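Local coordinates for hypothetical protein BT_3535 (Bacteroides thetaiotaomicron VPI-5482, PDB 3KNY) that is of unknown function but has a two-domain architecture and belongs to the BT_3535-like family, its precursor probably being a bacterial lipoprotein, at residues F94-T103 / E124-L132; L132-A143 / A191-D201. All blocks are in the same frame, centred on the assembly; numbering follows the deposited sequence.

Contact 1. Residues F94-T103 / E124-L132; sequences FLNIADEDGT and EYKTNGCTL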
loop_
_atom_site.group_PDB
_atom_site.type_symbol
_atom_site.label_atom_id
_atom_site.label_comp_id
_atom_site.label_asym_id
_atom_site.label_seq_id
_atom_site.Cartn_x
_atom_site.Cartn_y
_atom_site.Cartn_z
ATOM N N PHE A 94 -2.174 2.724 3.248
ATOM C CA PHE A 94 -0.862 2.134 3.033
ATOM C C PHE A 94 -0.183 2.708 1.788
ATOM O O PHE A 94 -0.862 3.326 0.958
ATOM C CB PHE A 94 -1.006 0.642 2.906
ATOM C CG PHE A 94 -1.676 0.013 4.084
ATOM C CD1 PHE A 94 -1.031 -0.044 5.305
ATOM C CD2 PHE A 94 -2.963 -0.512 3.979
ATOM C CE1 PHE A 94 -1.632 -0.622 6.410
ATOM C CE2 PHE A 94 -3.585 -1.110 5.088
ATOM C CZ PHE A 94 -2.908 -1.163 6.310
ATOM N N LEU A 95 1.151 2.549 1.699
ATOM C CA LEU A 95 1.943 2.976 0.535
ATOM C C LEU A 95 3.029 1.948 0.195
ATOM O O LEU A 95 3.725 1.486 1.085
ATOM C CB LEU A 95 2.590 4.335 0.793
ATOM C CG LEU A 95 3.356 4.999 -0.360
ATOM C CD1 LEU A 95 2.395 5.340 -1.476
ATOM C CD2 LEU A 95 4.124 6.260 0.122
ATOM N N ASN A 96 3.120 1.566 -1.080
ATOM C CA ASN A 96 4.190 0.718 -1.633
ATOM C C ASN A 96 4.855 1.495 -2.717
ATOM O O ASN A 96 4.218 2.324 -3.372
ATOM C CB ASN A 96 3.676 -0.495 -2.384
ATOM C CG ASN A 96 3.106 -1.519 -1.497
ATOM O OD1 ASN A 96 3.460 -1.632 -0.334
ATOM N ND2 ASN A 96 2.206 -2.292 -2.037
ATOM N N ILE A 97 6.124 1.180 -2.943
ATOM C CA ILE A 97 6.899 1.779 -3.996
ATOM C C ILE A 97 7.206 0.628 -4.938
ATOM O O ILE A 97 7.873 -0.340 -4.546
ATOM C CB ILE A 97 8.173 2.390 -3.433
ATOM C CG1 ILE A 97 7.875 3.120 -2.101
ATOM C CG2 ILE A 97 8.831 3.293 -4.484
ATOM C CD1 ILE A 97 6.963 4.269 -2.210
ATOM N N ALA A 98 6.677 0.704 -6.158
ATOM C CA ALA A 98 6.862 -0.369 -7.129
ATOM C C ALA A 98 8.329 -0.450 -7.516
ATOM O O ALA A 98 9.075 0.537 -7.405
ATOM C CB ALA A 98 6.021 -0.135 -8.351
ATOM N N ASP A 99 8.746 -1.633 -7.954
ATOM C CA ASP A 99 10.101 -1.828 -8.447
ATOM C C ASP A 99 10.269 -1.136 -9.800
ATOM O O ASP A 99 9.299 -0.671 -10.412
ATOM C CB ASP A 99 10.397 -3.316 -8.609
ATOM C CG ASP A 99 10.617 -4.021 -7.291
ATOM O OD1 ASP A 99 11.433 -3.544 -6.473
ATOM O OD2 ASP A 99 9.984 -5.074 -7.086
ATOM N N GLU A 100 11.512 -1.082 -10.266
ATOM C CA GLU A 100 11.810 -0.528 -11.581
ATOM C C GLU A 100 11.499 -1.586 -12.662
ATOM O O GLU A 100 11.285 -1.219 -13.823
ATOM C CB GLU A 100 13.271 -0.021 -11.643
ATOM C CG GLU A 100 13.500 1.210 -12.552
ATOM C CD GLU A 100 14.907 1.826 -12.429
ATOM O OE1 GLU A 100 15.661 1.469 -11.500
ATOM O OE2 GLU A 100 15.257 2.696 -13.255
ATOM N N ASP A 101 11.438 -2.878 -12.275
ATOM C CA ASP A 101 11.110 -3.986 -13.212
ATOM C C ASP A 101 10.014 -3.539 -14.178
ATOM O O ASP A 101 8.956 -3.134 -13.742
ATOM C CB ASP A 101 10.742 -5.321 -12.489
ATOM C CG ASP A 101 9.545 -5.208 -11.501
ATOM O OD1 ASP A 101 8.436 -4.745 -11.865
ATOM O OD2 ASP A 101 9.696 -5.656 -10.343
ATOM N N GLY A 102 10.280 -3.569 -15.479
ATOM C CA GLY A 102 9.347 -3.016 -16.472
ATOM C C GLY A 102 8.808 -4.040 -17.462
ATOM O O GLY A 102 8.219 -5.047 -17.044
ATOM N N THR A 103 9.010 -3.741 -18.759
ATOM C CA THR A 103 8.637 -4.553 -19.968
ATOM C C THR A 103 8.299 -3.597 -21.117
ATOM O O THR A 103 7.965 -2.431 -20.881
ATOM C CB THR A 103 7.452 -5.585 -19.791
ATOM O OG1 THR A 103 7.946 -6.822 -19.264
ATOM C CG2 THR A 103 6.771 -5.889 -21.135
ATOM N N GLU A 124 6.357 2.046 -20.287
ATOM C CA GLU A 124 6.681 0.689 -19.756
ATOM C C GLU A 124 5.478 -0.058 -19.159
ATOM O O GLU A 124 4.508 0.554 -18.765
ATOM C CB GLU A 124 7.827 0.766 -18.725
ATOM C CG GLU A 124 8.127 2.184 -18.184
ATOM C CD GLU A 124 8.977 2.186 -16.928
ATOM O OE1 GLU A 124 9.534 1.120 -16.563
ATOM O OE2 GLU A 124 9.067 3.266 -16.299
ATOM N N TYR A 125 5.573 -1.383 -19.090
ATOM C CA TYR A 125 4.461 -2.245 -18.681
ATOM C C TYR A 125 4.737 -2.990 -17.377
ATOM O O TYR A 125 5.494 -3.966 -17.370
ATOM C CB TYR A 125 4.182 -3.267 -19.787
ATOM C CG TYR A 125 3.077 -2.862 -20.733
ATOM C CD1 TYR A 125 1.741 -2.851 -20.298
ATOM C CD2 TYR A 125 3.353 -2.504 -22.068
ATOM C CE1 TYR A 125 0.710 -2.480 -21.152
ATOM C CE2 TYR A 125 2.327 -2.132 -22.938
ATOM C CZ TYR A 125 1.004 -2.124 -22.474
ATOM O OH TYR A 125 -0.033 -1.761 -23.316
ATOM N N LYS A 126 4.079 -2.579 -16.291
ATOM C CA LYS A 126 4.423 -3.070 -14.960
ATOM C C LYS A 126 3.266 -3.666 -14.152
ATOM O O LYS A 126 2.130 -3.257 -14.298
ATOM C CB LYS A 126 5.035 -1.915 -14.141
ATOM C CG LYS A 126 6.066 -1.046 -14.878
ATOM C CD LYS A 126 7.181 -0.503 -13.965
ATOM C CE LYS A 126 6.766 0.647 -13.084
ATOM N NZ LYS A 126 7.795 0.930 -12.022
ATOM N N THR A 127 3.590 -4.614 -13.272
ATOM C CA THR A 127 2.689 -5.096 -12.235
ATOM C C THR A 127 3.159 -4.633 -10.865
ATOM O O THR A 127 4.342 -4.587 -10.596
ATOM C CB THR A 127 2.618 -6.618 -12.198
ATOM O OG1 THR A 127 2.418 -7.107 -13.525
ATOM C CG2 THR A 127 1.443 -7.072 -11.353
ATOM N N ASN A 128 2.228 -4.279 -9.998
ATOM C CA ASN A 128 2.543 -3.956 -8.623
ATOM C C ASN A 128 1.359 -4.433 -7.811
ATOM O O ASN A 128 0.315 -4.742 -8.338
ATOM C CB ASN A 128 2.808 -2.450 -8.429
ATOM C CG ASN A 128 3.364 -2.091 -7.015
ATOM O OD1 ASN A 128 2.981 -1.073 -6.425
ATOM N ND2 ASN A 128 4.264 -2.928 -6.483
ATOM N N GLY A 129 1.536 -4.527 -6.516
ATOM C CA GLY A 129 0.568 -5.173 -5.671
ATOM C C GLY A 129 0.629 -4.568 -4.310
ATOM O O GLY A 129 1.423 -3.702 -4.040
ATOM N N CYS A 130 -0.188 -5.068 -3.416
ATOM C CA CYS A 130 -0.475 -4.305 -2.236
ATOM C C CYS A 130 -1.279 -5.109 -1.218
ATOM O O CYS A 130 -2.303 -5.669 -1.564
ATOM C CB CYS A 130 -1.327 -3.186 -2.758
ATOM S SG CYS A 130 -1.520 -2.149 -1.583
ATOM N N THR A 131 -0.842 -5.198 0.027
ATOM C CA THR A 131 -1.599 -5.989 0.986
ATOM C C THR A 131 -2.494 -5.045 1.713
ATOM O O THR A 131 -2.013 -4.203 2.455
ATOM C CB THR A 131 -0.715 -6.730 1.960
ATOM O OG1 THR A 131 0.049 -7.677 1.219
ATOM C CG2 THR A 131 -1.552 -7.462 2.996
ATOM N N LEU A 132 -3.796 -5.186 1.495
ATOM C CA LEU A 132 -4.763 -4.252 2.050
ATOM C C LEU A 132 -5.111 -4.598 3.472
ATOM O O LEU A 132 -5.475 -3.709 4.232
ATOM C CB LEU A 132 -6.035 -4.208 1.223
ATOM C CG LEU A 132 -5.914 -3.564 -0.152
ATOM C CD1 LEU A 132 -7.272 -3.651 -0.852
ATOM C CD2 LEU A 132 -5.425 -2.112 -0.018
#
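Strand 94-97 of the mixed sheet faces strand 124-132 of the three-stranded antiparallel sheet, and the side chains of Phe94, Asn96 and Ala98 bridge the two layers; the axes run at 154°, 7.9 Å apart at their closest. Phe94 brings ring atom CE2 to 3.3 Å from Leu132 O, approaching it obliquely. With CG of Asn96 anti to its carbonyl carbon, the amide reaches across so that ND2 gives a weak, bent bond to Gly129 O (2.6 Å, 119° at the hydrogen). The methyl of Ala98 then rests against the side chain of Asn128, their CB atoms 4.0 Å apart. Further on, the loop 98-103 swings in toward the strand. Lys126, bent at chi2 and chi3, passes its methylenes beside Asp101 O and Gly102, and its NZ meets Asp99 O at 2.7 Å, almost end-on to that carbonyl; a salt bridge to the C-terminal OXT of Pro218 gives the ammonium a second partner. A leucine in place of this lysine would probably leave both Asp99 O and the terminal carboxylate without this donor. At the far end the backbones meet, Tyr125 N donating to Thr103 O (3.2 Å). Around this contact, strand 204-217 hydrogen-bonds alongside Phe94 and Asn96, helix 66-84 covers Ile97 through Ile72 and Arg68, and Tyr147 of strand 140-149 touches Ala98 and Lys126.

Contact 2. Residues L132-A143 / A191-D201; sequences LYTHSLGPYIKA and ASCSGTLSFKD
The hairpin 132-143 lies over segment 191-201 without a hydrogen bond between them, the axes of 132-134 and 191-194 being 8.6 Å apart and inclined at 56°. This is face-to-face packing of two beta-sheets, the antiparallel three-stranded one against the mixed one. A classic bulge, in which Leu132 N and Tyr133 N both donate to Ile141 O, breaks the regular pairing of the hairpin, and a type I turn, His135 to Gly138, closes it; the backbone angles of Gly138 suit glycine. At the open end Ala143 CB meets Ala191 CB at 3.8 Å, and Leu132 sends CD1 to Cys193 SG. After the corner at Gly195, Leu197 points into the hairpin and sets CD2 at the edge of the Tyr133 ring, 3.5 Å from CE2. Ile141, reaching both Cys193 and Leu197, also touches Phe174 of strand 173-175. Phe199 is clasped near the turn: Pro139 CG stands 3.6 Å from its ring centroid in a CH-pi contact, while the ring's own edge, led by CZ, points into the face of His135 in a T-shaped pair (centroids 5.0 Å apart). His135 CG lies anti to the backbone N (chi1 -168°), which turns the imidazole toward Phe199. Leu137 N donates to His135 ND1 in the imidazole plane, at 2.9 Å and nearly straight, and so fixes the ring's rotation.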
loop_
_atom_site.group_PDB
_atom_site.type_symbol
_atom_site.label_atom_id
_atom_site.label_comp_id
_atom_site.label_asym_id
_atom_site.label_seq_id
_atom_site.Cartn_x
_atom_site.Cartn_y
_atom_site.Cartn_z
ATOM N N LEU A 132 -3.796 -5.186 1.495
ATOM C CA LEU A 132 -4.763 -4.252 2.050
ATOM C C LEU A 132 -5.111 -4.598 3.472
ATOM O O LEU A 132 -5.475 -3.709 4.232
ATOM C CB LEU A 132 -6.035 -4.208 1.223
ATOM C CG LEU A 132 -5.914 -3.564 -0.152
ATOM C CD1 LEU A 132 -7.272 -3.651 -0.852
ATOM C CD2 LEU A 132 -5.425 -2.112 -0.018
ATOM N N TYR A 133 -5.004 -5.875 3.833
ATOM C CA TYR A 133 -5.438 -6.310 5.151
ATOM C C TYR A 133 -4.884 -7.674 5.478
ATOM O O TYR A 133 -4.719 -8.499 4.587
ATOM C CB TYR A 133 -6.967 -6.315 5.237
ATOM C CG TYR A 133 -7.515 -7.013 6.457
ATOM C CD1 TYR A 133 -7.512 -6.400 7.680
ATOM C CD2 TYR A 133 -8.019 -8.305 6.380
ATOM C CE1 TYR A 133 -8.006 -7.041 8.809
ATOM C CE2 TYR A 133 -8.515 -8.951 7.495
ATOM C CZ TYR A 133 -8.501 -8.311 8.708
ATOM O OH TYR A 133 -8.973 -8.938 9.822
ATOM N N THR A 134 -4.567 -7.893 6.757
ATOM C CA THR A 134 -4.073 -9.202 7.231
ATOM C C THR A 134 -4.693 -9.508 8.558
ATOM O O THR A 134 -4.515 -8.766 9.494
ATOM C CB THR A 134 -2.551 -9.242 7.416
ATOM O OG1 THR A 134 -1.916 -8.874 6.184
ATOM C CG2 THR A 134 -2.140 -10.616 7.784
ATOM N N HIS A 135 -5.450 -10.588 8.639
ATOM C CA HIS A 135 -6.083 -10.940 9.896
ATOM C C HIS A 135 -5.001 -11.526 10.807
ATOM O O HIS A 135 -4.031 -12.137 10.324
ATOM C CB HIS A 135 -7.229 -11.938 9.684
ATOM C CG HIS A 135 -8.093 -12.123 10.892
ATOM N ND1 HIS A 135 -7.711 -12.896 11.968
ATOM C CD2 HIS A 135 -9.320 -11.640 11.193
ATOM C CE1 HIS A 135 -8.653 -12.863 12.890
ATOM N NE2 HIS A 135 -9.644 -12.107 12.446
ATOM N N SER A 136 -5.172 -11.347 12.114
ATOM C CA SER A 136 -4.198 -11.865 13.076
ATOM C C SER A 136 -4.023 -13.339 12.901
ATOM O O SER A 136 -2.919 -13.841 13.042
ATOM C CB SER A 136 -4.590 -11.567 14.513
ATOM O OG SER A 136 -5.888 -12.049 14.780
ATOM N N LEU A 137 -5.094 -14.039 12.561
ATOM C CA LEU A 137 -4.995 -15.486 12.342
ATOM C C LEU A 137 -4.373 -15.828 10.991
ATOM O O LEU A 137 -4.203 -16.982 10.715
ATOM C CB LEU A 137 -6.370 -16.167 12.489
ATOM C CG LEU A 137 -6.972 -16.137 13.904
ATOM C CD1 LEU A 137 -8.439 -16.531 13.893
ATOM C CD2 LEU A 137 -6.189 -17.058 14.816
ATOM N N GLY A 138 -4.052 -14.852 10.141
ATOM C CA GLY A 138 -3.332 -15.144 8.879
ATOM C C GLY A 138 -3.949 -14.755 7.534
ATOM O O GLY A 138 -3.243 -14.287 6.643
ATOM N N PRO A 139 -5.255 -14.993 7.350
ATOM C CA PRO A 139 -5.884 -14.663 6.091
ATOM C C PRO A 139 -5.740 -13.191 5.726
ATOM O O PRO A 139 -5.764 -12.329 6.593
ATOM C CB PRO A 139 -7.340 -15.032 6.352
ATOM C CG PRO A 139 -7.238 -16.168 7.254
ATOM C CD PRO A 139 -6.168 -15.771 8.200
ATOM N N TYR A 140 -5.592 -12.922 4.438
ATOM C CA TYR A 140 -5.273 -11.584 3.973
ATOM C C TYR A 140 -6.096 -11.196 2.739
ATOM O O TYR A 140 -6.611 -12.056 2.043
ATOM C CB TYR A 140 -3.769 -11.509 3.638
ATOM C CG TYR A 140 -3.318 -12.497 2.583
ATOM C CD1 TYR A 140 -3.722 -12.361 1.248
ATOM C CD2 TYR A 140 -2.499 -13.583 2.908
ATOM C CE1 TYR A 140 -3.328 -13.285 0.257
ATOM C CE2 TYR A 140 -2.105 -14.520 1.920
ATOM C CZ TYR A 140 -2.527 -14.349 0.607
ATOM O OH TYR A 140 -2.147 -15.220 -0.368
ATOM N N ILE A 141 -6.205 -9.898 2.480
ATOM C CA ILE A 141 -6.762 -9.402 1.223
ATOM C C ILE A 141 -5.669 -8.600 0.542
ATOM O O ILE A 141 -5.157 -7.624 1.118
ATOM C CB ILE A 141 -7.950 -8.457 1.418
ATOM C CG1 ILE A 141 -9.108 -9.153 2.144
ATOM C CG2 ILE A 141 -8.387 -7.903 0.067
ATOM C CD1 ILE A 141 -10.185 -8.147 2.629
ATOM N N LYS A 142 -5.309 -9.010 -0.669
ATOM C CA LYS A 142 -4.315 -8.298 -1.459
ATOM C C LYS A 142 -4.893 -7.734 -2.754
ATOM O O LYS A 142 -5.859 -8.281 -3.291
ATOM C CB LYS A 142 -3.179 -9.251 -1.809
ATOM C CG LYS A 142 -2.359 -9.613 -0.604
ATOM C CD LYS A 142 -1.167 -10.457 -0.957
ATOM C CE LYS A 142 -0.410 -10.864 0.306
ATOM N NZ LYS A 142 1.005 -11.180 -0.030
ATOM N N ALA A 143 -4.274 -6.668 -3.259
ATOM C CA ALA A 143 -4.622 -6.051 -4.549
ATOM C C ALA A 143 -3.407 -6.172 -5.473
ATOM O O ALA A 143 -2.266 -6.042 -5.015
ATOM C CB ALA A 143 -5.025 -4.574 -4.363
ATOM N N ALA A 191 -5.810 1.616 -4.672
ATOM C CA ALA A 191 -6.583 0.376 -4.758
ATOM C C ALA A 191 -7.355 0.267 -3.441
ATOM O O ALA A 191 -6.775 0.449 -2.360
ATOM C CB ALA A 191 -5.652 -0.856 -4.959
ATOM N N SER A 192 -8.658 -0.004 -3.520
ATOM C CA SER A 192 -9.480 -0.070 -2.323
ATOM C C SER A 192 -10.330 -1.287 -2.334
ATOM O O SER A 192 -10.629 -1.829 -3.390
ATOM C CB SER A 192 -10.413 1.134 -2.229
ATOM O OG SER A 192 -9.676 2.303 -1.944
ATOM N N CYS A 193 -10.759 -1.697 -1.147
ATOM C CA CYS A 193 -11.751 -2.714 -1.072
ATOM C C CYS A 193 -12.786 -2.333 -0.040
ATOM O O CYS A 193 -12.523 -1.530 0.866
ATOM C CB CYS A 193 -11.121 -4.040 -0.756
ATOM S SG CYS A 193 -10.606 -4.182 0.941
ATOM N N SER A 194 -13.977 -2.877 -0.242
ATOM C CA SER A 194 -15.065 -2.722 0.667
ATOM C C SER A 194 -15.953 -3.955 0.516
ATOM O O SER A 194 -16.650 -4.089 -0.466
ATOM C CB SER A 194 -15.838 -1.463 0.330
ATOM O OG SER A 194 -16.908 -1.305 1.244
ATOM N N GLY A 195 -15.883 -4.857 1.477
ATOM C CA GLY A 195 -16.510 -6.166 1.360
ATOM C C GLY A 195 -16.351 -7.018 2.622
ATOM O O GLY A 195 -16.018 -6.506 3.696
ATOM N N THR A 196 -16.601 -8.315 2.493
ATOM C CA THR A 196 -16.577 -9.224 3.610
ATOM C C THR A 196 -15.593 -10.327 3.338
ATOM O O THR A 196 -15.642 -10.975 2.295
ATOM C CB THR A 196 -17.978 -9.791 3.899
ATOM O OG1 THR A 196 -18.817 -8.706 4.276
ATOM C CG2 THR A 196 -17.969 -10.752 5.104
ATOM N N LEU A 197 -14.677 -10.522 4.279
ATOM C CA LEU A 197 -13.731 -11.638 4.234
ATOM C C LEU A 197 -14.328 -12.703 5.106
ATOM O O LEU A 197 -14.734 -12.407 6.221
ATOM C CB LEU A 197 -12.367 -11.225 4.776
ATOM C CG LEU A 197 -11.258 -12.266 4.960
ATOM C CD1 LEU A 197 -10.787 -12.853 3.598
ATOM C CD2 LEU A 197 -10.074 -11.639 5.780
ATOM N N SER A 198 -14.432 -13.925 4.581
ATOM C CA SER A 198 -14.950 -15.055 5.361
ATOM C C SER A 198 -13.903 -16.116 5.346
ATOM O O SER A 198 -13.291 -16.334 4.313
ATOM C CB SER A 198 -16.217 -15.647 4.740
ATOM O OG SER A 198 -17.243 -14.685 4.763
ATOM N N PHE A 199 -13.692 -16.766 6.492
ATOM C CA PHE A 199 -12.788 -17.913 6.576
ATOM C C PHE A 199 -13.095 -18.785 7.775
ATOM O O PHE A 199 -13.779 -18.386 8.723
ATOM C CB PHE A 199 -11.312 -17.479 6.568
ATOM C CG PHE A 199 -10.882 -16.660 7.770
ATOM C CD1 PHE A 199 -10.365 -17.267 8.893
ATOM C CD2 PHE A 199 -10.926 -15.290 7.741
ATOM C CE1 PHE A 199 -9.950 -16.513 9.988
ATOM C CE2 PHE A 199 -10.518 -14.534 8.843
ATOM C CZ PHE A 199 -10.024 -15.149 9.959
ATOM N N LYS A 200 -12.608 -20.005 7.697
ATOM C CA LYS A 200 -12.722 -20.953 8.795
ATOM C C LYS A 200 -11.534 -20.798 9.736
ATOM O O LYS A 200 -10.388 -20.707 9.288
ATOM C CB LYS A 200 -12.740 -22.393 8.260
ATOM C CG LYS A 200 -13.951 -22.760 7.385
ATOM C CD LYS A 200 -15.255 -22.871 8.195
ATOM C CE LYS A 200 -15.395 -24.222 8.923
ATOM N NZ LYS A 200 -16.464 -24.185 9.981
ATOM N N ASP A 201 -11.829 -20.735 11.030
ATOM C CA ASP A 201 -10.847 -20.896 12.099
ATOM C C ASP A 201 -11.196 -22.195 12.796
ATOM O O ASP A 201 -11.683 -22.183 13.916
ATOM C CB ASP A 201 -10.960 -19.742 13.086
ATOM C CG ASP A 201 -10.003 -19.864 14.253
ATOM O OD1 ASP A 201 -8.982 -20.586 14.142
ATOM O OD2 ASP A 201 -10.290 -19.218 15.282
#

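From the N terminus, segment 94-103 leaves the mixed sheet and leads into a loop, largely unmodelled, which contact 1 closes when the chain returns as 124-132. Contact 2 opens where contact 1 ends, at the shared Leu132, so the two follow in series along the chain. It closes a longer excursion, mostly strand, in which the three-stranded sheet is completed by 154-164 and the chain returns to the mixed sheet through 173-175 and 177-183 before reaching 191-201. Both contacts therefore join the same two sheets, through different strands of the mixed one, with centres about 20 Å apart. They meet within the three-stranded sheet, where Ala143 N lies 2.8 Å from Cys130 O, a probable hydrogen bond.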